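Local coordinates for protein 5-oxoprolinase subunit A (PDB 2DFA) that probably catalyses the ATP-dependent cleavage of 5-oxoproline to L-glutamate, as one component of a three-subunit PxpA, PxpB and PxpC complex, at residues 78-83 and 121-126. Sequence-based numbering, arbitrary orientation.
Sequences LSPEEV and DRETAR
Asp121 OD2 is gripped twice by Thr124, which packs against Val83 of the facing helix start. Thr124 OG1 lies 2.6 Å from Asp121 OD2, which accepts through its anti lone pair, the one turned away from the other carboxylate oxygen, whereas Thr124 N, at 3.1 Å from the same Asp121 OD2, comes from above the carboxylate plane. Aspartate suits this N-cap because its short side chain folds back over the first turn, and its negative charge probably interacts well with the helix dipole. With its hydroxyl held by Asp121, Thr124 has its methyl directed to Val83, whose CG1 approaches Thr124 CG2 at 4.3 Å and Thr124 O at 4.0 Å. A chi1 of 169° sets Val83 CG1 opposite its own backbone N and carries it toward Thr124; the beta-branched side chain also packs on Ala127 and Ile128. Nearer the surface, the Pro80 ring crosses the bent side chain of Glu123: Pro80 CB rests 3.9 Å from Glu123 O, and Pro80 CG 4.0 Å from Glu123 OE1. Proline fits the first turn of a helix, where no backbone N-H is needed for an intrahelical bond. Just before it, Ser79 OG accepts from Glu82 N (3.1 Å), while Ser79 N donates to Glu82 OE1 (2.9 Å). Glu82 also forms a salt bridge to Arg74 of the second subunit. No hydrogen bond joins the segments; the starts of helices 80-100 and 122-135 meet through van der Waals packing, one closed by an aspartate N-cap and the other by a classic Ser-Glu capping box.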
ATOM      1  N   LEU A  78     -16.768  -0.172  -5.456  1.00 35.12           N
ATOM      2  CA  LEU A  78     -16.613  -1.527  -4.934  1.00 34.28           C
ATOM      3  C   LEU A  78     -17.896  -2.322  -5.158  1.00 33.46           C
ATOM      4  O   LEU A  78     -18.996  -1.791  -5.013  1.00 33.17           O
ATOM      5  CB  LEU A  78     -16.313  -1.511  -3.428  1.00 33.66           C
ATOM      6  CG  LEU A  78     -14.868  -1.640  -2.936  1.00 32.13           C
ATOM      7  CD1 LEU A  78     -14.035  -0.466  -3.437  1.00 34.13           C
ATOM      8  CD2 LEU A  78     -14.866  -1.678  -1.406  1.00 32.26           C
ATOM      9  N   SER A  79     -17.753  -3.594  -5.514  1.00 33.96           N
ATOM     10  CA  SER A  79     -18.919  -4.449  -5.712  1.00 32.79           C
ATOM     11  C   SER A  79     -19.416  -4.791  -4.311  1.00 33.22           C
ATOM     12  O   SER A  79     -18.666  -4.678  -3.344  1.00 31.62           O
ATOM     13  CB  SER A  79     -18.528  -5.744  -6.425  1.00 33.49           C
ATOM     14  OG  SER A  79     -17.645  -6.511  -5.626  1.00 32.07           O
ATOM     15  N   PRO A  80     -20.683  -5.208  -4.179  1.00 34.08           N
ATOM     16  CA  PRO A  80     -21.146  -5.538  -2.829  1.00 33.49           C
ATOM     17  C   PRO A  80     -20.297  -6.639  -2.195  1.00 33.16           C
ATOM     18  O   PRO A  80     -20.065  -6.635  -0.979  1.00 30.74           O
ATOM     19  CB  PRO A  80     -22.616  -5.939  -3.045  1.00 35.83           C
ATOM     20  CG  PRO A  80     -22.708  -6.276  -4.514  1.00 36.24           C
ATOM     21  CD  PRO A  80     -21.786  -5.268  -5.155  1.00 34.80           C
ATOM     22  N   GLU A  81     -19.817  -7.565  -3.023  1.00 31.14           N
ATOM     23  CA  GLU A  81     -18.977  -8.660  -2.539  1.00 31.66           C
ATOM     24  C   GLU A  81     -17.700  -8.088  -1.916  1.00 30.32           C
ATOM     25  O   GLU A  81     -17.248  -8.535  -0.864  1.00 29.40           O
ATOM     26  CB  GLU A  81     -18.583  -9.596  -3.692  1.00 36.63           C
ATOM     27  CG  GLU A  81     -19.712 -10.430  -4.317  1.00 41.39           C
ATOM     28  CD  GLU A  81     -20.724  -9.613  -5.114  1.00 44.24           C
ATOM     29  OE1 GLU A  81     -20.353  -8.575  -5.702  1.00 43.48           O
ATOM     30  OE2 GLU A  81     -21.901 -10.026  -5.166  1.00 50.14           O
ATOM     31  N   GLU A  82     -17.110  -7.106  -2.591  1.00 29.16           N
ATOM     32  CA  GLU A  82     -15.886  -6.485  -2.099  1.00 29.11           C
ATOM     33  C   GLU A  82     -16.148  -5.701  -0.811  1.00 26.62           C
ATOM     34  O   GLU A  82     -15.328  -5.721   0.099  1.00 27.51           O
ATOM     35  CB  GLU A  82     -15.296  -5.585  -3.194  1.00 31.42           C
ATOM     36  CG  GLU A  82     -14.926  -6.395  -4.438  1.00 34.56           C
ATOM     37  CD  GLU A  82     -14.569  -5.557  -5.658  1.00 35.95           C
ATOM     38  OE1 GLU A  82     -15.029  -4.398  -5.780  1.00 36.65           O
ATOM     39  OE2 GLU A  82     -13.840  -6.085  -6.517  1.00 42.82           O
ATOM     40  N   VAL A  83     -17.286  -5.020  -0.731  1.00 25.90           N
ATOM     41  CA  VAL A  83     -17.630  -4.256   0.478  1.00 27.92           C
ATOM     42  C   VAL A  83     -17.743  -5.210   1.676  1.00 27.91           C
ATOM     43  O   VAL A  83     -17.198  -4.964   2.764  1.00 27.09           O
ATOM     44  CB  VAL A  83     -18.972  -3.502   0.291  1.00 27.45           C
ATOM     45  CG1 VAL A  83     -19.461  -2.929   1.630  1.00 25.65           C
ATOM     46  CG2 VAL A  83     -18.793  -2.384  -0.729  1.00 26.90           C
ATOM     47  N   ASP A 121     -26.893   3.913  -1.437  1.00 44.49           N
ATOM     48  CA  ASP A 121     -26.811   2.693  -2.238  1.00 42.46           C
ATOM     49  C   ASP A 121     -27.206   1.448  -1.447  1.00 41.53           C
ATOM     50  O   ASP A 121     -26.464   0.992  -0.576  1.00 38.09           O
ATOM     51  CB  ASP A 121     -25.392   2.531  -2.790  1.00 43.05           C
ATOM     52  CG  ASP A 121     -25.274   1.367  -3.746  1.00 43.99           C
ATOM     53  OD1 ASP A 121     -26.034   1.341  -4.736  1.00 48.38           O
ATOM     54  OD2 ASP A 121     -24.429   0.480  -3.511  1.00 43.42           O
ATOM     55  N   ARG A 122     -28.372   0.892  -1.768  1.00 39.25           N
ATOM     56  CA  ARG A 122     -28.883  -0.287  -1.073  1.00 38.80           C
ATOM     57  C   ARG A 122     -27.969  -1.504  -1.063  1.00 36.61           C
ATOM     58  O   ARG A 122     -27.875  -2.187  -0.046  1.00 36.39           O
ATOM     59  CB  ARG A 122     -30.248  -0.695  -1.640  1.00 39.26           C
ATOM     60  CG  ARG A 122     -31.402   0.200  -1.204  1.00 40.91           C
ATOM     61  CD  ARG A 122     -32.736  -0.351  -1.698  1.00 41.74           C
ATOM     62  NE  ARG A 122     -33.850   0.542  -1.385  1.00 43.01           N
ATOM     63  CZ  ARG A 122     -34.403   0.672  -0.180  1.00 43.96           C
ATOM     64  NH1 ARG A 122     -33.956  -0.038   0.847  1.00 43.09           N
ATOM     65  NH2 ARG A 122     -35.411   1.518  -0.008  1.00 43.26           N
ATOM     66  N   GLU A 123     -27.313  -1.796  -2.184  1.00 34.49           N
ATOM     67  CA  GLU A 123     -26.422  -2.952  -2.227  1.00 34.05           C
ATOM     68  C   GLU A 123     -25.222  -2.790  -1.301  1.00 33.27           C
ATOM     69  O   GLU A 123     -24.789  -3.748  -0.661  1.00 31.92           O
ATOM     70  CB  GLU A 123     -25.942  -3.218  -3.656  1.00 37.24           C
ATOM     71  CG  GLU A 123     -27.006  -3.861  -4.534  1.00 37.60           C
ATOM     72  CD  GLU A 123     -27.477  -5.189  -3.972  1.00 39.62           C
ATOM     73  OE1 GLU A 123     -26.687  -6.160  -4.002  1.00 39.47           O
ATOM     74  OE2 GLU A 123     -28.630  -5.259  -3.483  1.00 38.61           O
ATOM     75  N   THR A 124     -24.683  -1.578  -1.233  1.00 30.61           N
ATOM     76  CA  THR A 124     -23.546  -1.317  -0.362  1.00 31.78           C
ATOM     77  C   THR A 124     -24.012  -1.412   1.086  1.00 31.19           C
ATOM     78  O   THR A 124     -23.357  -2.026   1.919  1.00 31.47           O
ATOM     79  CB  THR A 124     -22.975   0.093  -0.594  1.00 32.57           C
ATOM     80  OG1 THR A 124     -22.387   0.160  -1.896  1.00 34.18           O
ATOM     81  CG2 THR A 124     -21.916   0.415   0.456  1.00 31.87           C
ATOM     82  N   ALA A 125     -25.148  -0.788   1.376  1.00 31.89           N
ATOM     83  CA  ALA A 125     -25.712  -0.810   2.725  1.00 32.75           C
ATOM     84  C   ALA A 125     -25.953  -2.249   3.179  1.00 32.00           C
ATOM     85  O   ALA A 125     -25.627  -2.618   4.305  1.00 32.57           O
ATOM     86  CB  ALA A 125     -27.022  -0.031   2.755  1.00 31.48           C
ATOM     87  N   ARG A 126     -26.534  -3.055   2.300  1.00 32.20           N
ATOM     88  CA  ARG A 126     -26.807  -4.453   2.614  1.00 32.15           C
ATOM     89  C   ARG A 126     -25.520  -5.232   2.876  1.00 29.78           C
ATOM     90  O   ARG A 126     -25.458  -6.034   3.810  1.00 30.99           O
ATOM     91  CB  ARG A 126     -27.584  -5.113   1.468  1.00 33.53           C
ATOM     92  CG  ARG A 126     -27.732  -6.622   1.602  1.00 35.65           C
ATOM     93  CD  ARG A 126     -28.541  -7.217   0.447  1.00 37.30           C
ATOM     94  NE  ARG A 126     -28.512  -8.679   0.455  1.00 38.64           N
ATOM     95  CZ  ARG A 126     -27.526  -9.422  -0.044  1.00 39.27           C
ATOM     96  NH1 ARG A 126     -26.468  -8.849  -0.608  1.00 39.81           N
ATOM     97  NH2 ARG A 126     -27.595 -10.747   0.023  1.00 40.67           N
TER